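Tumor necrosis factor receptor superfamily member 16 (Rattus norvegicus, PDB 4F42) probably binds neurotrophins such as nerve growth factor at low affinity and passes the signal into the cell through its intracellular death domain. Local coordinates at residues A[19-32]-A[70-83]. Numbering follows the deposited sequence.
Sequences LLNGDTWRHLAGEL and ALRRIQRADIVESL. With MNB (5-mercapto-2-nitro-benzoic acid), chain C.
In the all-helical death-domain fold, the end of helix 10-19, the turn after it and helix 24-32 pack against the joint between helices 64-73 and 77-84, and no clear direct hydrogen bond crosses the contact. Ile-79 packs against both Leu-19 and Thr-24: its CG2 lies 3.8 Å from Leu-19 CB, while its CD1 meets the methyl of Thr-24 tip to tip and rests near the Leu-19 carbonyl oxygen. With CG2 of Thr-24 anti to the backbone N, the methyl is turned to Ile-79 and OG1 is left to bond back to Asn-21 O (3.2 Å), nearly in line with that C=O. Arg-76, the N-cap residue of helix 77-84, lays one guanidinium face over Ile-79 CD1, offset toward the rim. Its chain is folded at chi2 and chi3, and NE and NH2 grip Asp-78 side-on, each bonded to a syn lone pair of one carboxylate oxygen, which fixes the plane of the group; NH1 lies 3.4 Å from Thr-24 OG1.

Farther along, Ala-70 CB touches both Leu-28 CD1 (3.6 Å) and Leu-32 CD2 (3.7 Å), and Leu-71 CD2 meets Leu-28 CD1 and Leu-20 CD2. Ile-74 sets CG2 against Glu-31 CB (3.7 Å), just where a Schellman motif with Gln-75 at C-prime ends helix 64-73. The bent Glu-31 chain crosses that of Arg-73 at about a right angle; OE2 sits over the arginine's aliphatic part, well out of the guanidinium plane.

At the far end the side chains of Leu-19 and Leu-83 run past each other in opposite directions, Leu-19 CD1 against Leu-83 CG (3.7 Å), and Leu-83 CB borders the bound 5-mercapto-2-nitro-benzoic acid. Leu-28 also leans on Leu-67 of helix 64-73, while Leu-20, Ala-29 and Leu-32 reach helix 48-56 and Trp-25 packs on helix 36-41.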
loop_
_atom_site.group_PDB
_atom_site.type_symbol
_atom_site.label_atom_id
_atom_site.label_comp_id
_atom_site.label_asym_id
_atom_site.label_seq_id
_atom_site.Cartn_x
_atom_site.Cartn_y
_atom_site.Cartn_z
ATOM N N LEU A 19 -7.652 2.870 4.526
ATOM C CA LEU A 19 -6.987 2.473 5.766
ATOM C C LEU A 19 -5.558 2.979 5.847
ATOM O O LEU A 19 -4.983 3.059 6.939
ATOM C CB LEU A 19 -7.033 0.943 5.941
ATOM C CG LEU A 19 -8.418 0.381 6.278
ATOM C CD1 LEU A 19 -8.449 -1.123 6.073
ATOM C CD2 LEU A 19 -8.846 0.753 7.699
ATOM N N LEU A 20 -4.994 3.316 4.687
ATOM C CA LEU A 20 -3.626 3.828 4.605
ATOM C C LEU A 20 -3.554 5.359 4.599
ATOM O O LEU A 20 -2.503 5.939 4.300
ATOM C CB LEU A 20 -2.901 3.234 3.396
ATOM C CG LEU A 20 -2.812 1.706 3.334
ATOM C CD1 LEU A 20 -2.239 1.250 1.995
ATOM C CD2 LEU A 20 -2.010 1.155 4.492
ATOM N N ASN A 21 -4.672 5.995 4.955
ATOM C CA ASN A 21 -4.779 7.449 5.083
ATOM C C ASN A 21 -3.840 8.026 6.138
ATOM O O ASN A 21 -3.226 7.281 6.912
ATOM C CB ASN A 21 -6.240 7.881 5.362
ATOM C CG ASN A 21 -6.757 7.426 6.741
ATOM O OD1 ASN A 21 -6.165 7.724 7.784
ATOM N ND2 ASN A 21 -7.892 6.728 6.740
ATOM N N GLY A 22 -3.743 9.354 6.168
ATOM C CA GLY A 22 -2.847 10.046 7.086
ATOM C C GLY A 22 -1.445 9.814 6.585
ATOM O O GLY A 22 -1.181 9.992 5.395
ATOM N N ASP A 23 -0.563 9.382 7.485
ATOM C CA ASP A 23 0.823 9.085 7.128
ATOM C C ASP A 23 1.134 7.594 6.987
ATOM O O ASP A 23 2.272 7.223 6.696
ATOM C CB ASP A 23 1.787 9.728 8.129
ATOM C CG ASP A 23 1.625 11.242 8.207
ATOM O OD1 ASP A 23 1.860 11.936 7.185
ATOM O OD2 ASP A 23 1.263 11.729 9.307
ATOM N N THR A 24 0.133 6.741 7.169
ATOM C CA THR A 24 0.352 5.295 7.117
ATOM C C THR A 24 0.976 4.842 5.785
ATOM O O THR A 24 1.842 3.960 5.767
ATOM C CB THR A 24 -0.940 4.514 7.427
ATOM O OG1 THR A 24 -1.588 5.099 8.565
ATOM C CG2 THR A 24 -0.623 3.071 7.746
ATOM N N TRP A 25 0.563 5.469 4.681
ATOM C CA TRP A 25 1.110 5.139 3.361
ATOM C C TRP A 25 2.614 5.415 3.286
ATOM O O TRP A 25 3.358 4.661 2.651
ATOM C CB TRP A 25 0.355 5.868 2.242
ATOM C CG TRP A 25 0.594 7.345 2.183
ATOM C CD1 TRP A 25 -0.027 8.304 2.926
ATOM C CD2 TRP A 25 1.526 8.035 1.336
ATOM N NE1 TRP A 25 0.453 9.544 2.596
ATOM C CE2 TRP A 25 1.404 9.410 1.618
ATOM C CE3 TRP A 25 2.445 7.623 0.360
ATOM C CZ2 TRP A 25 2.170 10.379 0.965
ATOM C CZ3 TRP A 25 3.209 8.586 -0.284
ATOM C CH2 TRP A 25 3.067 9.946 0.023
ATOM N N ARG A 26 3.052 6.488 3.943
ATOM C CA ARG A 26 4.485 6.800 4.049
ATOM C C ARG A 26 5.252 5.708 4.808
ATOM O O ARG A 26 6.306 5.260 4.364
ATOM C CB ARG A 26 4.702 8.175 4.693
ATOM C CG ARG A 26 3.959 9.321 3.985
ATOM C CD ARG A 26 4.295 10.684 4.582
ATOM N NE ARG A 26 5.737 10.920 4.503
ATOM C CZ ARG A 26 6.338 11.662 3.571
ATOM N NH1 ARG A 26 5.626 12.287 2.635
ATOM N NH2 ARG A 26 7.657 11.788 3.587
ATOM N N HIS A 27 4.709 5.269 5.938
ATOM C CA HIS A 27 5.336 4.219 6.743
ATOM C C HIS A 27 5.441 2.932 5.925
ATOM O O HIS A 27 6.493 2.290 5.888
ATOM C CB HIS A 27 4.554 3.983 8.050
ATOM C CG HIS A 27 4.181 5.247 8.771
ATOM N ND1 HIS A 27 3.012 5.377 9.489
ATOM C CD2 HIS A 27 4.813 6.444 8.862
ATOM C CE1 HIS A 27 2.949 6.594 10.006
ATOM N NE2 HIS A 27 4.031 7.258 9.642
ATOM N N LEU A 28 4.347 2.592 5.245
ATOM C CA LEU A 28 4.292 1.410 4.382
ATOM C C LEU A 28 5.278 1.495 3.224
ATOM O O LEU A 28 5.998 0.534 2.943
ATOM C CB LEU A 28 2.871 1.201 3.859
ATOM C CG LEU A 28 2.634 0.141 2.792
ATOM C CD1 LEU A 28 2.898 -1.242 3.358
ATOM C CD2 LEU A 28 1.209 0.248 2.298
ATOM N N ALA A 29 5.309 2.643 2.553
ATOM C CA ALA A 29 6.223 2.842 1.445
ATOM C C ALA A 29 7.669 2.611 1.890
ATOM O O ALA A 29 8.432 1.953 1.188
ATOM C CB ALA A 29 6.052 4.209 0.862
ATOM N N GLY A 30 8.028 3.128 3.066
ATOM C CA GLY A 30 9.339 2.866 3.661
ATOM C C GLY A 30 9.646 1.379 3.708
ATOM O O GLY A 30 10.715 0.948 3.278
ATOM N N GLU A 31 8.688 0.601 4.216
ATOM C CA GLU A 31 8.790 -0.857 4.308
ATOM C C GLU A 31 8.900 -1.536 2.936
ATOM O O GLU A 31 9.597 -2.541 2.784
ATOM C CB GLU A 31 7.597 -1.411 5.101
ATOM C CG GLU A 31 7.551 -2.926 5.283
ATOM C CD GLU A 31 8.787 -3.520 5.961
ATOM O OE1 GLU A 31 9.442 -2.833 6.787
ATOM O OE2 GLU A 31 9.092 -4.701 5.675
ATOM N N LEU A 32 8.216 -0.979 1.941
ATOM C CA LEU A 32 8.269 -1.513 0.577
ATOM C C LEU A 32 9.573 -1.135 -0.152
ATOM O O LEU A 32 9.831 -1.591 -1.273
ATOM C CB LEU A 32 7.029 -1.090 -0.213
ATOM C CG LEU A 32 5.660 -1.570 0.287
ATOM C CD1 LEU A 32 4.565 -0.881 -0.497
ATOM C CD2 LEU A 32 5.523 -3.077 0.165
ATOM N N ALA A 70 4.052 -6.626 4.504
ATOM C CA ALA A 70 4.610 -5.291 4.770
ATOM C C ALA A 70 3.905 -4.586 5.924
ATOM O O ALA A 70 4.550 -3.917 6.729
ATOM C CB ALA A 70 4.573 -4.426 3.516
ATOM N N LEU A 71 2.590 -4.759 6.012
ATOM C CA LEU A 71 1.790 -4.118 7.050
ATOM C C LEU A 71 2.031 -4.710 8.431
ATOM O O LEU A 71 2.138 -3.965 9.402
ATOM C CB LEU A 71 0.299 -4.146 6.697
ATOM C CG LEU A 71 -0.154 -3.236 5.554
ATOM C CD1 LEU A 71 -1.556 -3.634 5.048
ATOM C CD2 LEU A 71 -0.125 -1.759 5.967
ATOM N N ARG A 72 2.097 -6.035 8.529
ATOM C CA ARG A 72 2.494 -6.688 9.774
ATOM C C ARG A 72 3.837 -6.151 10.264
ATOM O O ARG A 72 4.021 -5.931 11.450
ATOM C CB ARG A 72 2.609 -8.207 9.595
ATOM C CG ARG A 72 1.278 -8.943 9.344
ATOM C CD ARG A 72 1.429 -10.480 9.367
ATOM N NE ARG A 72 2.361 -10.966 8.352
ATOM C CZ ARG A 72 3.663 -11.148 8.554
ATOM N NH1 ARG A 72 4.194 -10.910 9.740
ATOM N NH2 ARG A 72 4.438 -11.576 7.567
ATOM N N ARG A 73 4.765 -5.928 9.337
ATOM C CA ARG A 73 6.125 -5.531 9.683
ATOM C C ARG A 73 6.252 -4.120 10.243
ATOM O O ARG A 73 7.138 -3.868 11.049
ATOM C CB ARG A 73 7.066 -5.735 8.499
ATOM C CG ARG A 73 7.495 -7.169 8.363
ATOM C CD ARG A 73 7.615 -7.549 6.915
ATOM N NE ARG A 73 8.343 -8.794 6.743
ATOM C CZ ARG A 73 8.688 -9.297 5.564
ATOM N NH1 ARG A 73 8.355 -8.653 4.449
ATOM N NH2 ARG A 73 9.365 -10.443 5.497
ATOM N N ILE A 74 5.384 -3.209 9.813
ATOM C CA ILE A 74 5.304 -1.881 10.429
ATOM C C ILE A 74 4.349 -1.873 11.644
ATOM O O ILE A 74 3.883 -0.816 12.072
ATOM C CB ILE A 74 4.915 -0.761 9.406
ATOM C CG1 ILE A 74 3.557 -1.037 8.763
ATOM C CG2 ILE A 74 6.022 -0.551 8.361
ATOM C CD1 ILE A 74 2.962 0.156 8.065
ATOM N N GLN A 75 4.072 -3.055 12.197
ATOM C CA GLN A 75 3.159 -3.222 13.353
ATOM C C GLN A 75 1.762 -2.673 13.094
ATOM O O GLN A 75 1.152 -2.084 13.988
ATOM C CB GLN A 75 3.707 -2.606 14.661
ATOM C CG GLN A 75 5.237 -2.588 14.833
ATOM C CD GLN A 75 5.861 -3.970 14.948
ATOM O OE1 GLN A 75 5.209 -4.936 15.372
ATOM N NE2 GLN A 75 7.140 -4.071 14.575
ATOM N N ARG A 76 1.258 -2.862 11.878
ATOM C CA ARG A 76 -0.113 -2.486 11.561
ATOM C C ARG A 76 -0.924 -3.720 11.172
ATOM O O ARG A 76 -1.626 -3.732 10.160
ATOM C CB ARG A 76 -0.168 -1.410 10.476
ATOM C CG ARG A 76 0.458 -0.058 10.845
ATOM C CD ARG A 76 -0.272 0.715 11.967
ATOM N NE ARG A 76 -1.742 0.720 11.865
ATOM C CZ ARG A 76 -2.482 1.750 11.451
ATOM N NH1 ARG A 76 -1.912 2.893 11.081
ATOM N NH2 ARG A 76 -3.808 1.642 11.416
ATOM N N ALA A 77 -0.823 -4.764 11.991
ATOM C CA ALA A 77 -1.647 -5.953 11.822
ATOM C C ALA A 77 -3.144 -5.633 11.951
ATOM O O ALA A 77 -3.978 -6.332 11.366
ATOM C CB ALA A 77 -1.233 -7.039 12.798
ATOM N N ASP A 78 -3.478 -4.566 12.686
ATOM C CA ASP A 78 -4.873 -4.088 12.776
ATOM C C ASP A 78 -5.505 -3.817 11.397
ATOM O O ASP A 78 -6.680 -4.133 11.176
ATOM C CB ASP A 78 -4.995 -2.854 13.692
ATOM C CG ASP A 78 -4.256 -1.637 13.150
ATOM O OD1 ASP A 78 -3.022 -1.713 12.980
ATOM O OD2 ASP A 78 -4.909 -0.600 12.899
ATOM N N ILE A 79 -4.721 -3.266 10.466
ATOM C CA ILE A 79 -5.188 -3.070 9.087
ATOM C C ILE A 79 -5.374 -4.419 8.369
ATOM O O ILE A 79 -6.347 -4.612 7.638
ATOM C CB ILE A 79 -4.261 -2.128 8.272
ATOM C CG1 ILE A 79 -4.145 -0.759 8.955
ATOM C CG2 ILE A 79 -4.775 -1.978 6.826
ATOM C CD1 ILE A 79 -3.287 0.273 8.188
ATOM N N VAL A 80 -4.451 -5.349 8.602
ATOM C CA VAL A 80 -4.547 -6.694 8.024
ATOM C C VAL A 80 -5.800 -7.405 8.557
ATOM O O VAL A 80 -6.563 -7.985 7.782
ATOM C CB VAL A 80 -3.257 -7.536 8.277
ATOM C CG1 VAL A 80 -3.372 -8.912 7.658
ATOM C CG2 VAL A 80 -2.035 -6.829 7.726
ATOM N N GLU A 81 -6.023 -7.322 9.870
ATOM C CA GLU A 81 -7.218 -7.892 10.505
ATOM C C GLU A 81 -8.492 -7.282 9.912
ATOM O O GLU A 81 -9.429 -8.006 9.559
ATOM C CB GLU A 81 -7.202 -7.695 12.038
ATOM C CG GLU A 81 -6.009 -8.305 12.809
ATOM C CD GLU A 81 -5.947 -9.849 12.766
ATOM O OE1 GLU A 81 -6.918 -10.482 12.285
ATOM O OE2 GLU A 81 -4.915 -10.432 13.209
ATOM N N SER A 82 -8.501 -5.956 9.785
ATOM C CA SER A 82 -9.664 -5.210 9.298
ATOM C C SER A 82 -10.038 -5.534 7.851
ATOM O O SER A 82 -11.220 -5.559 7.489
ATOM C CB SER A 82 -9.424 -3.706 9.459
ATOM O OG SER A 82 -10.519 -2.956 8.970
ATOM N N LEU A 83 -9.023 -5.785 7.033
ATOM C CA LEU A 83 -9.225 -6.100 5.628
ATOM C C LEU A 83 -9.646 -7.540 5.429
ATOM O O LEU A 83 -10.313 -7.863 4.452
ATOM C CB LEU A 83 -7.953 -5.820 4.821
ATOM C CG LEU A 83 -7.668 -4.354 4.496
ATOM C CD1 LEU A 83 -6.236 -4.201 4.037
ATOM C CD2 LEU A 83 -8.655 -3.815 3.452
HETATM C C6 MNB C . -8.488 -10.815 1.934
HETATM C C1 MNB C . -8.781 -9.894 0.930
HETATM C C2 MNB C . -8.163 -8.526 0.993
HETATM C C3 MNB C . -7.307 -8.230 2.052
HETATM C C4 MNB C . -7.050 -9.185 3.023
HETATM C C5 MNB C . -7.627 -10.451 2.969
HETATM S S5 MNB C . -7.249 -11.555 4.198
HETATM C C10 MNB C . -9.719 -10.304 -0.167
HETATM O O12 MNB C . -10.938 -10.149 0.034
HETATM O O11 MNB C . -9.282 -10.784 -1.238
HETATM N N7 MNB C . -8.390 -7.530 0.024
HETATM O O9 MNB C . -8.057 -6.375 0.236
HETATM O O8 MNB C . -8.898 -7.796 -1.053
HETATM O O HOH W 1 8.123 -6.175 4.037
#